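Local atomic coordinates of Myo-inositol 2-dehydrogenase (Thermotoga maritima, PDB entry 3EZY), a protein that catalyses the NAD(+)-dependent oxidation of myo-inositol to scyllo-inosose and thus probably takes part in a myo-inositol degradation pathway. Residues S284-E287 with E288-F292; A319-S322 with L323-K326; D34-E37 with D38-R41. All coordinates share one frame; numbering follows the deposited sequence. Where two conformers were deposited one is given.

Contact 1: residues S284-E287 with E288-F292; sequences SYLE and ELKTF
Thr291 turns its hydroxyl back onto the carbonyl of Glu287, one helical turn earlier. OG1 donates to Glu287 O at 2.8 Å. The backbone N of Thr291 reaches the same oxygen at 3.2 Å, from the opposite face of the carbonyl plane. Glu287 O is therefore gripped by two donors of one residue. The first torsion of Thr291 explains this: OG1 lies beside its own backbone N, anti to the carbonyl carbon (chi1 -55°), which brings it to the oxygen the N also reaches.

Lys290 runs its extended chain back across Leu286. Its CE lies 3.7 Å from Leu286 CG, and its NZ is 3.5 Å from the methyl Leu286 CD2. Only the far end of the lysine, CE and NZ, lies on the leucine branch; its CG rests near Leu286 O. The carboxylate of Glu287 is also near, with OE1 4.5 Å from Lys290 NZ, beyond a salt bridge. On another side of the helix Tyr285 and Glu288 lie side by side and point the same way. Glu288 OE1 sits at the ring edge, 3.7 Å from Tyr285 CD1, with ring and carboxylate planes 39° apart.

Main-chain bonds set this spacing, among them Lys290 N to Leu286 O at 3.1 Å. Further out, the Tyr285 ring meets the ring of His17 at a steep angle. Leu289 and Phe292 pack on Leu69 of strand 67-70, and Glu288 touches Phe92 of strand 90-94. The pairs Tyr285-Glu288, Leu286-Lys290 and Glu287-Thr291 are i to i+3 and i to i+4 contacts of an alpha helix, here helix 277-298, which lies against strands of the parallel Rossmann sheet.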
# COMPACT_ATOMS: atom_id res chain seq x y z
N SER A 284 21.53 6.58 -9.01
CA SER A 284 21.26 7.42 -10.20
C SER A 284 22.57 8.04 -10.72
O SER A 284 22.79 8.13 -11.91
CB SER A 284 20.24 8.53 -9.90
OG SER A 284 20.77 9.54 -9.05
N TYR A 285 23.48 8.43 -9.82
CA TYR A 285 24.78 8.91 -10.31
C TYR A 285 25.60 7.80 -10.97
O TYR A 285 26.27 8.03 -12.00
CB TYR A 285 25.58 9.55 -9.17
CG TYR A 285 25.07 10.90 -8.75
CD1 TYR A 285 25.02 11.95 -9.66
CD2 TYR A 285 24.70 11.14 -7.44
CE1 TYR A 285 24.57 13.22 -9.28
CE2 TYR A 285 24.25 12.39 -7.03
CZ TYR A 285 24.21 13.43 -7.96
OH TYR A 285 23.73 14.65 -7.55
N LEU A 286 25.59 6.61 -10.38
CA LEU A 286 26.35 5.52 -10.96
C LEU A 286 25.84 5.28 -12.38
O LEU A 286 26.63 5.13 -13.32
CB LEU A 286 26.13 4.25 -10.15
CG LEU A 286 26.76 3.03 -10.81
CD1 LEU A 286 28.32 3.13 -10.83
CD2 LEU A 286 26.30 1.73 -10.13
N GLU A 287 24.52 5.20 -12.54
CA GLU A 287 23.95 4.88 -13.85
C GLU A 287 24.14 6.00 -14.89
O GLU A 287 24.31 5.74 -16.11
CB GLU A 287 22.46 4.61 -13.69
CG GLU A 287 21.77 4.21 -14.98
CD GLU A 287 22.02 2.74 -15.37
OE1 GLU A 287 22.76 2.00 -14.63
OE2 GLU A 287 21.48 2.34 -16.43
N GLU A 288 24.06 7.24 -14.41
CA GLU A 288 24.34 8.42 -15.25
C GLU A 288 25.77 8.37 -15.82
O GLU A 288 26.01 8.63 -17.01
CB GLU A 288 24.16 9.69 -14.44
CG GLU A 288 24.46 10.93 -15.24
CD GLU A 288 24.35 12.16 -14.44
OE1 GLU A 288 24.90 12.19 -13.31
OE2 GLU A 288 23.70 13.09 -14.91
N LEU A 289 26.72 8.05 -14.97
CA LEU A 289 28.14 8.02 -15.35
C LEU A 289 28.47 6.86 -16.31
O LEU A 289 29.22 7.03 -17.30
CB LEU A 289 29.03 7.97 -14.11
CG LEU A 289 30.56 7.86 -14.35
CD1 LEU A 289 30.95 8.89 -15.34
CD2 LEU A 289 31.37 8.08 -13.08
N LYS A 290 27.92 5.67 -16.04
CA LYS A 290 28.08 4.57 -16.99
C LYS A 290 27.58 4.98 -18.38
O LYS A 290 28.12 4.54 -19.40
CB LYS A 290 27.33 3.31 -16.52
CG LYS A 290 27.81 2.75 -15.20
CD LYS A 290 27.10 1.39 -14.97
CE LYS A 290 27.51 0.75 -13.61
NZ LYS A 290 26.40 -0.18 -13.10
N THR A 291 26.52 5.79 -18.42
CA THR A 291 25.91 6.19 -19.69
C THR A 291 26.83 7.15 -20.44
O THR A 291 27.02 7.00 -21.65
CB THR A 291 24.50 6.83 -19.52
OG1 THR A 291 23.65 5.92 -18.80
CG2 THR A 291 23.85 7.14 -20.88
N PHE A 292 27.35 8.14 -19.72
CA PHE A 292 28.36 9.05 -20.25
C PHE A 292 29.56 8.30 -20.87
O PHE A 292 30.02 8.62 -21.97
CB PHE A 292 28.87 10.01 -19.14
CG PHE A 292 30.01 10.91 -19.61
CD1 PHE A 292 29.80 11.84 -20.62
CD2 PHE A 292 31.29 10.80 -19.06
CE1 PHE A 292 30.81 12.66 -21.07
CE2 PHE A 292 32.33 11.64 -19.49
CZ PHE A 292 32.08 12.57 -20.51

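Contact 2: residues A319-S322 with L323-K326; sequences AKKS and LEEK
Lys321 and Glu325 meet one helical turn apart through a salt bridge. Lys321 NZ stands 3.3 Å from Glu325 OE2, and the hydrogen bond within the bridge is weak. The lysine chain starts with CG anti to the backbone N (chi1 -173°), beside its carbonyl carbon, which sends it along the helix toward the glutamate. The other carboxylate oxygen, Glu325 OE1, forms a salt bridge with NE of Arg327. Glu325 thus has a positive partner for each oxygen. With an alanine here, Lys321 NZ and Arg327 would probably lose the anion they share, and both side chains could turn more freely.

This is the looser side. Glu324 is exposed, and its CG stands between its own N and carbonyl carbon (chi1 72°). That places CG close to the main chain, 3.0 Å from Lys321 O. Its carboxylate OE2 remains 4.7 Å from Lys321 NZ, too far for a salt bridge.

The packed side is different. Ala319 and Ser322 are buried against strand 189-197, where Ala319 touches Val192 and Ala194. Ser322 OG is hydrogen-bonded to Ala194 N and Arg327 O, so this buried hydroxyl is satisfied. Leu323 lies on Phe170. Its N donates to Ala319 O at 2.9 Å.

The helix ends here. Lys326 is the first residue to leave helical angles, with positive phi (52°), and its N makes a weak bond to Ser322 O at 2.7 Å. Its backbone also bonds to the second subunit. The chemistry implies a helix end fixed on one side by apolar packing and a buried hydroxyl, and held on the other by a weak charge pair at the surface, whose side chains also touch a crystal neighbour, so their exact placing in solution may differ.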
# COMPACT_ATOMS: atom_id res chain seq x y z
N ALA A 319 10.09 31.26 -15.26
CA ALA A 319 9.48 31.20 -13.93
C ALA A 319 9.87 32.36 -13.02
O ALA A 319 9.02 32.88 -12.27
CB ALA A 319 9.80 29.83 -13.21
N LYS A 320 11.14 32.77 -13.06
CA LYS A 320 11.56 33.90 -12.23
C LYS A 320 10.82 35.15 -12.66
O LYS A 320 10.31 35.90 -11.82
CB LYS A 320 13.07 34.17 -12.33
CG LYS A 320 13.95 33.24 -11.55
CD LYS A 320 15.47 33.53 -11.85
CE LYS A 320 15.93 34.75 -11.05
NZ LYS A 320 17.35 34.61 -10.56
N LYS A 321 10.72 35.35 -13.96
CA LYS A 321 9.93 36.50 -14.50
C LYS A 321 8.42 36.40 -14.16
O LYS A 321 7.81 37.35 -13.71
CB LYS A 321 10.14 36.63 -15.99
CG LYS A 321 9.52 37.89 -16.70
CD LYS A 321 9.59 37.61 -18.23
CE LYS A 321 9.49 38.84 -19.10
NZ LYS A 321 10.02 40.02 -18.37
N SER A 322 7.82 35.22 -14.32
CA SER A 322 6.43 35.00 -13.91
C SER A 322 6.19 35.33 -12.44
O SER A 322 5.19 35.93 -12.05
CB SER A 322 6.02 33.56 -14.18
OG SER A 322 4.76 33.30 -13.57
N LEU A 323 7.12 34.92 -11.59
CA LEU A 323 6.94 35.15 -10.17
C LEU A 323 6.84 36.64 -9.89
O LEU A 323 5.98 37.11 -9.13
CB LEU A 323 8.10 34.50 -9.39
CG LEU A 323 8.17 34.88 -7.91
CD1 LEU A 323 6.89 34.46 -7.16
CD2 LEU A 323 9.40 34.25 -7.23
N GLU A 324 7.77 37.40 -10.47
CA GLU A 324 7.77 38.84 -10.24
C GLU A 324 6.59 39.53 -10.92
O GLU A 324 6.03 40.42 -10.34
CB GLU A 324 9.09 39.47 -10.70
CG GLU A 324 9.24 39.53 -12.22
CD GLU A 324 9.77 40.88 -12.69
OE1 GLU A 324 9.44 41.91 -12.03
OE2 GLU A 324 10.50 40.92 -13.74
N GLU A 325 6.19 39.11 -12.13
CA GLU A 325 5.12 39.81 -12.84
C GLU A 325 3.72 39.26 -12.59
O GLU A 325 2.73 39.82 -13.07
CB GLU A 325 5.41 39.91 -14.34
CG GLU A 325 6.54 40.89 -14.58
CD GLU A 325 6.97 41.03 -16.02
OE1 GLU A 325 6.29 40.57 -16.96
OE2 GLU A 325 8.05 41.61 -16.21
N LYS A 326 3.64 38.18 -11.82
CA LYS A 326 2.35 37.52 -11.48
C LYS A 326 1.51 37.20 -12.71
O LYS A 326 0.33 37.39 -12.73
CB LYS A 326 1.52 38.32 -10.49
CG LYS A 326 2.29 38.95 -9.35
CD LYS A 326 2.63 37.93 -8.33
CE LYS A 326 2.43 38.44 -6.86
NZ LYS A 326 2.47 37.27 -5.81

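Contact 3: residues D34-E37 with D38-R41; sequences DVRE and DRLR
Arg36 and Arg39 lie side by side and point the same way, with their guanidinium planes 42° apart. The contact between them is made by carbon: Arg39 CG sits over the centre of one face of the Arg36 guanidinium, 3.9 Å above its plane. Nearer the backbone, the two CB atoms of Arg36 and Arg39 are 3.7 Å apart. The like charges also lie close, with Arg36 NH2 4.5 Å from Arg39 NE; the Asp34 carboxylate probably offsets the charge of Arg36.

The Arg36 group is held by Asp34, which it meets side-on with two nitrogens. NE of Arg36 bonds Asp34 OD1 at 2.8 Å on its syn lone pair, and NH2 of Arg36 bonds Asp34 OD2 at 3.0 Å. This fixes the rotation of the guanidinium under Arg39. Asp34 OD1 also accepts from the backbone N of Arg36, at 2.9 Å on its anti side, which makes an Asx turn.

The turn leads from strand 27-33 into helix 37-47 of the NAD-binding Rossmann fold, with Arg36 at the N-cap position. Leu40 N donates to Arg36 O at 3.0 Å. Asp34 OD2 also accepts from Leu10 N, in the glycine-rich GxGxxG-like region.

Arg39 crosses Asp34 with its guanidinium 81° from the carboxylate plane. Its chain, bent at chi2 (64°), takes NH2 to Thr15 OG1 and NE to Leu10 O. Leu40 is buried, and its CD1 lies 3.8 Å from Asp34 N.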
# COMPACT_ATOMS: atom_id res chain seq x y z
N ASP A 34 41.37 19.58 -7.31
CA ASP A 34 40.55 20.32 -6.39
C ASP A 34 41.46 21.42 -5.88
O ASP A 34 42.67 21.24 -5.81
CB ASP A 34 40.07 19.41 -5.24
CG ASP A 34 39.02 20.09 -4.35
OD1 ASP A 34 39.38 20.73 -3.35
OD2 ASP A 34 37.82 19.92 -4.61
N VAL A 35 40.89 22.56 -5.52
CA VAL A 35 41.72 23.66 -5.08
C VAL A 35 42.11 23.57 -3.60
O VAL A 35 42.97 24.34 -3.16
CB VAL A 35 41.09 25.03 -5.43
CG1 VAL A 35 41.23 25.28 -6.97
CG2 VAL A 35 39.64 25.10 -4.95
N ARG A 36 41.50 22.67 -2.83
CA ARG A 36 41.91 22.47 -1.44
C ARG A 36 42.98 21.42 -1.40
O ARG A 36 42.71 20.25 -1.72
CB ARG A 36 40.73 21.97 -0.62
CG ARG A 36 39.57 22.91 -0.56
CD ARG A 36 38.36 22.13 -0.12
NE ARG A 36 37.68 21.48 -1.24
CZ ARG A 36 36.57 20.74 -1.13
NH1 ARG A 36 36.00 20.56 0.06
NH2 ARG A 36 36.03 20.19 -2.22
N GLU A 37 44.19 21.80 -0.98
CA GLU A 37 45.34 20.89 -1.05
C GLU A 37 45.20 19.63 -0.19
O GLU A 37 45.59 18.56 -0.61
CB GLU A 37 46.66 21.62 -0.74
CG GLU A 37 47.25 22.42 -1.94
CD GLU A 37 48.78 22.36 -2.04
OE1 GLU A 37 49.46 22.51 -1.00
OE2 GLU A 37 49.30 22.15 -3.17
N ASP A 38 44.64 19.76 1.02
CA ASP A 38 44.54 18.56 1.86
C ASP A 38 43.46 17.59 1.38
O ASP A 38 43.66 16.38 1.42
CB ASP A 38 44.35 18.92 3.33
CG ASP A 38 45.49 19.76 3.86
OD1 ASP A 38 46.55 19.18 4.24
OD2 ASP A 38 45.32 21.02 3.86
N ARG A 39 42.35 18.15 0.91
CA ARG A 39 41.31 17.39 0.22
C ARG A 39 41.91 16.58 -0.94
O ARG A 39 41.78 15.35 -1.00
CB ARG A 39 40.24 18.36 -0.29
CG ARG A 39 38.96 17.68 -0.89
CD ARG A 39 38.20 16.87 0.15
NE ARG A 39 37.08 16.14 -0.44
CZ ARG A 39 36.55 15.04 0.08
NH1 ARG A 39 37.03 14.54 1.23
NH2 ARG A 39 35.52 14.42 -0.54
N LEU A 40 42.59 17.27 -1.85
CA LEU A 40 43.32 16.63 -2.95
C LEU A 40 44.28 15.50 -2.48
O LEU A 40 44.21 14.38 -2.97
CB LEU A 40 44.12 17.70 -3.67
CG LEU A 40 44.69 17.31 -5.03
CD1 LEU A 40 43.52 16.82 -5.91
CD2 LEU A 40 45.38 18.54 -5.63
N ARG A 41 45.17 15.81 -1.52
CA ARG A 41 46.09 14.83 -0.93
C ARG A 41 45.36 13.62 -0.39
O ARG A 41 45.73 12.46 -0.65
CB ARG A 41 46.74 15.40 0.35
CG ARG A 41 47.90 16.28 0.22
CD ARG A 41 48.36 16.57 1.66
NE ARG A 41 49.48 15.74 2.06
CZ ARG A 41 50.38 16.09 2.99
NH1 ARG A 41 50.28 17.26 3.59
NH2 ARG A 41 51.40 15.30 3.29

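How the contacts relate
All three contacts are local and none touches another. The centre of contact 1 lies about 12 Å from the chain centre, those of contacts 2 and 3 about 23 and 25 Å. Half the touching residues of contact 1 are buried and none exposed; most of contact 3 is exposed, and contact 2 is mixed. Contacts 1 and 3 both belong to elements beside the parallel Rossmann sheet. Contact 2 backs onto the mixed sheet, across the chain centre from contact 1. The helices of contacts 1 and 2 follow each other in the chain. Chemistry follows place: contact 1 has no salt bridge between its residues, whereas contacts 2 and 3 pair charges at a helix end and a helix start.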